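Local atomic coordinates of heat shock protein, putative (Plasmodium falciparum, PDB entry 1Y6Z), a protein that probably acts as an ATP-dependent chaperone of the heat shock protein 90 family that binds unfolded proteins, and is represented here by its middle domain. Residues D84-S87 with E88-P91; V163-K166 with E167-E170; K126-V129 with L130-S134. One frame throughout, in Å; residues are numbered along the deposited sequence.

From the N terminus, the chain leaves strand 80-83 of the five-stranded sheet and folds at once into contact 1, a 3-10 turn within the loop leading to strand 98-103. Contact 3 follows, in the middle of helix 121-141, and contact 2 comes last, closing the bend between helix 145-164 and helix 169-173. The three are local and lie in series, so none encloses or crosses another. They nevertheless meet in space: P91 of contact 1 packs on V129 of contact 3 and on D165 of contact 2, and N168 of contact 2 lies against V129, L130 and I133. The sheet's connecting loop, the helix beside it and the interhelical bend are thus joined.

Contact 1 (D84-S87 with E88-P91); sequences DKFS and ESIP
E88 lays its side chain alongside that of K85 where the chain makes a 3-10 turn, in the loop that connects strand 80-83 to strand 98-103 of the mixed sheet. The CB of E88 lies 3.5 Å from K85 O, and CG, the next atom out, stays near the same oxygen at 3.6 Å. With CG beside its own backbone N (chi1 -77°) and the chain extended beyond it, CD moves a little farther off and the carboxylate draws level with the lysine, E88 OE2 standing 3.5 Å from K85 CB. The two side chains point the same way, yet K85 NZ is 4.7 Å from E88 OE2, too far for a salt bridge. R71, itself salt-bridged to D84, also lies near the lysine's ammonium. A long acidic chain suits this solvent-facing side.

The turn is held by i to i+3 bonds. E88 N reaches K85 O with a fairly straight N-H (160°), and I90 N binds S87 O at 3.1 Å. Between them F86 O is gripped mainly by a side chain: S89 OG donates to it at 2.9 Å, and S89 N adds a weak bond. That hydroxyl lies between its own backbone N and carbonyl carbon (chi1 59°), which turns it back to F86 O and over the centre of one face of the F86 ring. Serine suits the place because its short hydroxyl side chain meets both at once, while the aromatic ring packs on L121 and I73. Where the turn ends, water 1 donates to both S87 O and P91 O, 3.0 Å from each.

Contact 2 (V163-K166 with E167-E170); sequences VEDK and ENQE
D165, K166 and E167 make the bend that follows helix 145-164, and D165 secures it by gripping N168 three residues on. D165 is the first residue to leave helical geometry. Its CG stands anti to the backbone N (chi1 178°), which carries the carboxylate to both nitrogens of N168. OD1 takes the backbone N-H of N168 at 3.0 Å, met from well above the carboxylate plane, whereas OD2 takes the amide, N168 ND2, at 3.1 Å on its syn side. ND2 points at OD2 nearly straight, 171° at the hydrogen, and only weakly at OD1. The two flat groups are turned 76° against each other, so the amide does not stack on the carboxylate.

In Hsp90 middle domains short helices connect a larger and a smaller alpha/beta part, and this bend, which joins the long helix 145-164 to the short helix 169-173, probably belongs to that connecting region. Asparagine suits position 168 because its side-chain amide adds a donor to the backbone N-H. Aspartate at 165, buried, also receives W93 NE1 at OD2, and so many donors would favour its charged form.

E167 brings a second acid close, its OE1 3.7 Å from D165 OD1. Water 2 donates to both oxygens and may offset the like charges. The same OE1 lies 3.9 Å from K166 CB, the lysine's apolar base; beyond it the K166 chain bends at chi2 (48°) and leads away from E167 to touch N249 of helix 237-249, as suits an exposed lysine. Its carbonyl serves the turn: Q169 N binds K166 O weakly, and Q169 CB rests against that same oxygen at 3.3 Å.

Contact 3 (K126-V129 with L130-S134); sequences KRIV and LKSIS
V129 and I133, one helical turn apart on helix 121-141, lie side by side and point the same way, V129 CG1 meeting I133 CD1 at 3.9 Å. They belong to the closely packed side of this helix. I133 CG1 also covers V129 O at 3.3 Å, so the isoleucine lies along the carbonyl of its partner as well as its methyl. Neighbouring I128 and S132 turn to the sheet, where both touch L51 of strand 47-53. A serine can be buried here because its hydroxyl finds an acceptor one turn back: OG, beside its own backbone N (chi1 -65°), donates to I128 O at 2.8 Å. The same oxygen receives S132 N at 2.9 Å, the two donors arriving from opposite faces of the carbonyl plane.

The exposed side, K126 and L130, is looser. These two cross at an angle and touch where K126 CE lies 3.7 Å from L130 CD1. R127 and K131 form the face toward the second subunit. Their side chains do not meet; instead K131 CG rests on R127 O at 3.4 Å. Their polar ends look to the other chain, where R127 pairs with E195 and K131 with E141 of the second subunit, a span that suits long basic chains.

Beneath all of these run ordinary i to i+4 backbone bonds, of which L130 N to K126 O, 3.1 Å, is almost straight at 174°. The chemistry thus implies a division of labour: I128, V129 and I133 are buried together with S132, whose hydroxyl is paid for by I128 O, while R127 and K131 bind acids of the partner subunit.

Contact 1 (D84-S87 with E88-P91)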
loop_
_atom_site.group_PDB
_atom_site.type_symbol
_atom_site.label_atom_id
_atom_site.label_comp_id
_atom_site.label_asym_id
_atom_site.label_seq_id
_atom_site.Cartn_x
_atom_site.Cartn_y
_atom_site.Cartn_z
ATOM N N ASP B 84 -10.659 25.848 -9.858
ATOM C CA ASP B 84 -11.137 24.535 -9.431
ATOM C C ASP B 84 -11.064 23.420 -10.504
ATOM O O ASP B 84 -11.942 22.551 -10.600
ATOM C CB ASP B 84 -12.525 24.659 -8.793
ATOM C CG ASP B 84 -13.600 25.159 -9.768
ATOM O OD1 ASP B 84 -13.361 25.285 -11.011
ATOM O OD2 ASP B 84 -14.730 25.394 -9.257
ATOM N N LYS B 85 -10.004 23.441 -11.301
ATOM C CA LYS B 85 -9.847 22.495 -12.396
ATOM C C LYS B 85 -8.583 21.668 -12.265
ATOM O O LYS B 85 -8.075 21.101 -13.246
ATOM C CB LYS B 85 -9.871 23.237 -13.746
ATOM C CG LYS B 85 -11.141 24.030 -13.948
ATOM C CD LYS B 85 -11.019 25.035 -15.071
ATOM C CE LYS B 85 -12.391 25.409 -15.554
ATOM N NZ LYS B 85 -13.279 24.194 -15.536
ATOM N N PHE B 86 -8.088 21.561 -11.041
ATOM C CA PHE B 86 -6.863 20.824 -10.815
ATOM C C PHE B 86 -7.007 19.304 -11.095
ATOM O O PHE B 86 -6.016 18.611 -11.361
ATOM C CB PHE B 86 -6.374 21.073 -9.401
ATOM C CG PHE B 86 -5.031 20.547 -9.169
ATOM C CD1 PHE B 86 -3.922 21.218 -9.674
ATOM C CD2 PHE B 86 -4.853 19.319 -8.517
ATOM C CE1 PHE B 86 -2.653 20.703 -9.475
ATOM C CE2 PHE B 86 -3.570 18.793 -8.330
ATOM C CZ PHE B 86 -2.478 19.491 -8.797
ATOM N N SER B 87 -8.246 18.810 -11.012
ATOM C CA SER B 87 -8.586 17.426 -11.297
ATOM C C SER B 87 -8.356 16.957 -12.758
ATOM O O SER B 87 -8.292 15.741 -13.018
ATOM C CB SER B 87 -10.046 17.176 -10.923
ATOM O OG SER B 87 -10.205 17.181 -9.517
ATOM N N GLU B 88 -8.251 17.909 -13.691
ATOM C CA GLU B 88 -7.936 17.630 -15.114
ATOM C C GLU B 88 -6.563 16.967 -15.336
ATOM O O GLU B 88 -6.289 16.401 -16.404
ATOM C CB GLU B 88 -7.921 18.918 -15.916
ATOM C CG GLU B 88 -9.244 19.502 -16.267
ATOM C CD GLU B 88 -9.073 20.670 -17.241
ATOM O OE1 GLU B 88 -8.511 20.441 -18.347
ATOM O OE2 GLU B 88 -9.488 21.806 -16.894
ATOM N N SER B 89 -5.696 17.073 -14.342
ATOM C CA SER B 89 -4.403 16.439 -14.427
ATOM C C SER B 89 -4.294 15.115 -13.620
ATOM O O SER B 89 -3.283 14.390 -13.739
ATOM C CB SER B 89 -3.315 17.460 -14.049
ATOM O OG SER B 89 -3.524 17.945 -12.732
ATOM N N ILE B 90 -5.304 14.789 -12.802
ATOM C CA ILE B 90 -5.237 13.523 -12.057
ATOM C C ILE B 90 -6.007 12.464 -12.858
ATOM O O ILE B 90 -6.786 12.837 -13.728
ATOM C CB ILE B 90 -5.640 13.665 -10.515
ATOM C CG1 ILE B 90 -7.148 13.710 -10.309
ATOM C CG2 ILE B 90 -5.049 14.943 -9.905
ATOM C CD1 ILE B 90 -7.545 13.490 -8.816
ATOM N N PRO B 91 -5.775 11.145 -12.604
ATOM C CA PRO B 91 -6.514 10.121 -13.370
ATOM C C PRO B 91 -7.999 10.394 -13.295
ATOM O O PRO B 91 -8.488 10.804 -12.261
ATOM C CB PRO B 91 -6.193 8.837 -12.628
ATOM C CG PRO B 91 -4.738 9.113 -12.172
ATOM C CD PRO B 91 -4.837 10.544 -11.655
HETATM O O HOH W 1 -9.972 13.413 -12.030
#

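Contact 2 (V163-K166 with E167-E170)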
loop_
_atom_site.group_PDB
_atom_site.type_symbol
_atom_site.label_atom_id
_atom_site.label_comp_id
_atom_site.label_asym_id
_atom_site.label_seq_id
_atom_site.Cartn_x
_atom_site.Cartn_y
_atom_site.Cartn_z
ATOM N N VAL B 163 -9.519 -0.496 -15.295
ATOM C CA VAL B 163 -9.326 -0.414 -16.766
ATOM C C VAL B 163 -8.229 0.587 -17.125
ATOM O O VAL B 163 -7.283 0.279 -17.897
ATOM C CB VAL B 163 -10.681 -0.008 -17.478
ATOM C CG1 VAL B 163 -10.538 0.081 -19.023
ATOM C CG2 VAL B 163 -11.785 -0.963 -17.095
ATOM N N GLU B 164 -8.315 1.802 -16.545
ATOM C CA GLU B 164 -7.523 2.956 -17.042
ATOM C C GLU B 164 -6.270 3.352 -16.315
ATOM O O GLU B 164 -5.435 4.062 -16.862
ATOM C CB GLU B 164 -8.412 4.204 -17.195
ATOM C CG GLU B 164 -9.595 3.950 -18.071
ATOM C CD GLU B 164 -10.454 5.149 -18.311
ATOM O OE1 GLU B 164 -10.222 6.224 -17.696
ATOM O OE2 GLU B 164 -11.417 4.988 -19.086
ATOM N N ASP B 165 -6.096 2.896 -15.096
ATOM C CA ASP B 165 -4.974 3.396 -14.321
ATOM C C ASP B 165 -3.941 2.241 -14.207
ATOM O O ASP B 165 -3.896 1.510 -13.210
ATOM C CB ASP B 165 -5.450 3.963 -12.958
ATOM C CG ASP B 165 -4.284 4.470 -12.086
ATOM O OD1 ASP B 165 -3.131 4.091 -12.369
ATOM O OD2 ASP B 165 -4.505 5.220 -11.121
ATOM N N LYS B 166 -3.138 2.106 -15.254
ATOM C CA LYS B 166 -2.165 1.014 -15.362
ATOM C C LYS B 166 -1.341 0.795 -14.082
ATOM O O LYS B 166 -1.273 -0.325 -13.550
ATOM C CB LYS B 166 -1.240 1.252 -16.581
ATOM C CG LYS B 166 -0.172 0.133 -16.782
ATOM C CD LYS B 166 -0.752 -1.232 -16.707
ATOM C CE LYS B 166 0.081 -2.277 -17.428
ATOM N NZ LYS B 166 -0.568 -3.620 -17.273
ATOM N N GLU B 167 -0.775 1.883 -13.583
ATOM C CA GLU B 167 0.207 1.874 -12.509
ATOM C C GLU B 167 -0.423 1.456 -11.188
ATOM O O GLU B 167 0.229 0.831 -10.374
ATOM C CB GLU B 167 0.889 3.254 -12.325
ATOM C CG GLU B 167 1.715 3.809 -13.494
ATOM C CD GLU B 167 0.943 4.083 -14.769
ATOM O OE1 GLU B 167 -0.236 4.465 -14.670
ATOM O OE2 GLU B 167 1.536 3.938 -15.881
ATOM N N ASN B 168 -1.678 1.813 -10.965
ATOM C CA ASN B 168 -2.352 1.450 -9.718
ATOM C C ASN B 168 -3.379 0.329 -9.815
ATOM O O ASN B 168 -4.071 0.056 -8.863
ATOM C CB ASN B 168 -2.973 2.701 -9.070
ATOM C CG ASN B 168 -1.911 3.732 -8.724
ATOM O OD1 ASN B 168 -1.021 3.468 -7.936
ATOM N ND2 ASN B 168 -2.004 4.894 -9.324
ATOM N N GLN B 169 -3.423 -0.319 -10.978
ATOM C CA GLN B 169 -4.444 -1.271 -11.337
ATOM C C GLN B 169 -4.657 -2.334 -10.235
ATOM O O GLN B 169 -5.778 -2.569 -9.839
ATOM C CB GLN B 169 -4.053 -1.888 -12.705
ATOM C CG GLN B 169 -3.160 -3.131 -12.564
ATOM C CD GLN B 169 -3.900 -4.432 -12.853
ATOM O OE1 GLN B 169 -4.976 -4.417 -13.472
ATOM N NE2 GLN B 169 -3.315 -5.566 -12.436
ATOM N N GLU B 170 -3.597 -2.930 -9.675
ATOM C CA GLU B 170 -3.812 -4.032 -8.702
ATOM C C GLU B 170 -4.421 -3.568 -7.397
ATOM O O GLU B 170 -5.333 -4.215 -6.837
ATOM C CB GLU B 170 -2.483 -4.764 -8.400
ATOM C CG GLU B 170 -2.630 -5.936 -7.388
ATOM C CD GLU B 170 -1.299 -6.647 -7.065
ATOM O OE1 GLU B 170 -0.569 -6.964 -8.032
ATOM O OE2 GLU B 170 -1.035 -6.902 -5.855
HETATM O O HOH W 2 -1.092 5.980 -12.832
#

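Contact 3 (K126-V129 with L130-S134)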
loop_
_atom_site.group_PDB
_atom_site.type_symbol
_atom_site.label_atom_id
_atom_site.label_comp_id
_atom_site.label_asym_id
_atom_site.label_seq_id
_atom_site.Cartn_x
_atom_site.Cartn_y
_atom_site.Cartn_z
ATOM N N LYS B 126 0.751 12.440 -8.158
ATOM C CA LYS B 126 1.075 11.109 -7.659
ATOM C C LYS B 126 0.773 10.917 -6.174
ATOM O O LYS B 126 0.283 9.891 -5.805
ATOM C CB LYS B 126 2.562 10.785 -7.946
ATOM C CG LYS B 126 2.785 9.271 -8.013
ATOM C CD LYS B 126 4.263 8.907 -7.830
ATOM C CE LYS B 126 4.351 7.538 -7.162
ATOM N NZ LYS B 126 5.701 6.930 -7.378
ATOM N N ARG B 127 1.082 11.917 -5.348
ATOM C CA ARG B 127 0.902 11.889 -3.887
ATOM C C ARG B 127 -0.607 11.881 -3.602
ATOM O O ARG B 127 -1.088 11.217 -2.688
ATOM C CB ARG B 127 1.440 13.184 -3.308
ATOM C CG ARG B 127 2.757 13.245 -2.458
ATOM C CD ARG B 127 3.900 12.434 -2.913
ATOM N NE ARG B 127 5.226 12.969 -2.482
ATOM C CZ ARG B 127 5.663 13.108 -1.223
ATOM N NH1 ARG B 127 6.910 13.558 -0.994
ATOM N NH2 ARG B 127 4.893 12.804 -0.177
ATOM N N ILE B 128 -1.333 12.669 -4.377
ATOM C CA ILE B 128 -2.797 12.657 -4.244
ATOM C C ILE B 128 -3.390 11.275 -4.507
ATOM O O ILE B 128 -4.259 10.829 -3.784
ATOM C CB ILE B 128 -3.431 13.719 -5.130
ATOM C CG1 ILE B 128 -3.217 15.080 -4.478
ATOM C CG2 ILE B 128 -4.960 13.501 -5.253
ATOM C CD1 ILE B 128 -3.807 16.221 -5.256
ATOM N N VAL B 129 -2.968 10.603 -5.574
ATOM C CA VAL B 129 -3.543 9.302 -5.920
ATOM C C VAL B 129 -3.234 8.291 -4.829
ATOM O O VAL B 129 -4.095 7.513 -4.396
ATOM C CB VAL B 129 -3.027 8.830 -7.296
ATOM C CG1 VAL B 129 -3.526 7.414 -7.640
ATOM C CG2 VAL B 129 -3.407 9.846 -8.332
ATOM N N LEU B 130 -1.989 8.271 -4.381
ATOM C CA LEU B 130 -1.647 7.417 -3.283
ATOM C C LEU B 130 -2.426 7.690 -1.957
ATOM O O LEU B 130 -2.844 6.722 -1.311
ATOM C CB LEU B 130 -0.126 7.305 -3.130
ATOM C CG LEU B 130 0.480 6.767 -4.473
ATOM C CD1 LEU B 130 2.030 6.586 -4.441
ATOM C CD2 LEU B 130 -0.213 5.481 -5.110
ATOM N N LYS B 131 -2.638 8.961 -1.578
ATOM C CA LYS B 131 -3.401 9.278 -0.363
ATOM C C LYS B 131 -4.859 8.845 -0.580
ATOM O O LYS B 131 -5.514 8.407 0.366
ATOM C CB LYS B 131 -3.347 10.784 -0.011
ATOM C CG LYS B 131 -2.015 11.199 0.596
ATOM C CD LYS B 131 -1.921 10.791 2.022
ATOM C CE LYS B 131 -0.572 11.247 2.587
ATOM N NZ LYS B 131 -0.323 10.629 3.899
ATOM N N SER B 132 -5.345 8.988 -1.816
ATOM C CA SER B 132 -6.758 8.649 -2.136
ATOM C C SER B 132 -6.961 7.127 -2.021
ATOM O O SER B 132 -7.914 6.691 -1.453
ATOM C CB SER B 132 -7.100 9.087 -3.575
ATOM O OG SER B 132 -7.042 10.491 -3.666
ATOM N N ILE B 133 -6.033 6.330 -2.568
ATOM C CA ILE B 133 -6.117 4.873 -2.401
ATOM C C ILE B 133 -6.047 4.402 -0.927
ATOM O O ILE B 133 -6.854 3.578 -0.509
ATOM C CB ILE B 133 -5.090 4.140 -3.332
ATOM C CG1 ILE B 133 -5.414 4.480 -4.795
ATOM C CG2 ILE B 133 -5.075 2.609 -3.026
ATOM C CD1 ILE B 133 -4.370 4.038 -5.903
ATOM N N SER B 134 -5.138 4.978 -0.133
ATOM C CA SER B 134 -4.973 4.623 1.251
ATOM C C SER B 134 -6.223 5.005 2.069
ATOM O O SER B 134 -6.668 4.219 2.932
ATOM C CB SER B 134 -3.627 5.200 1.799
ATOM O OG SER B 134 -3.558 5.082 3.218
#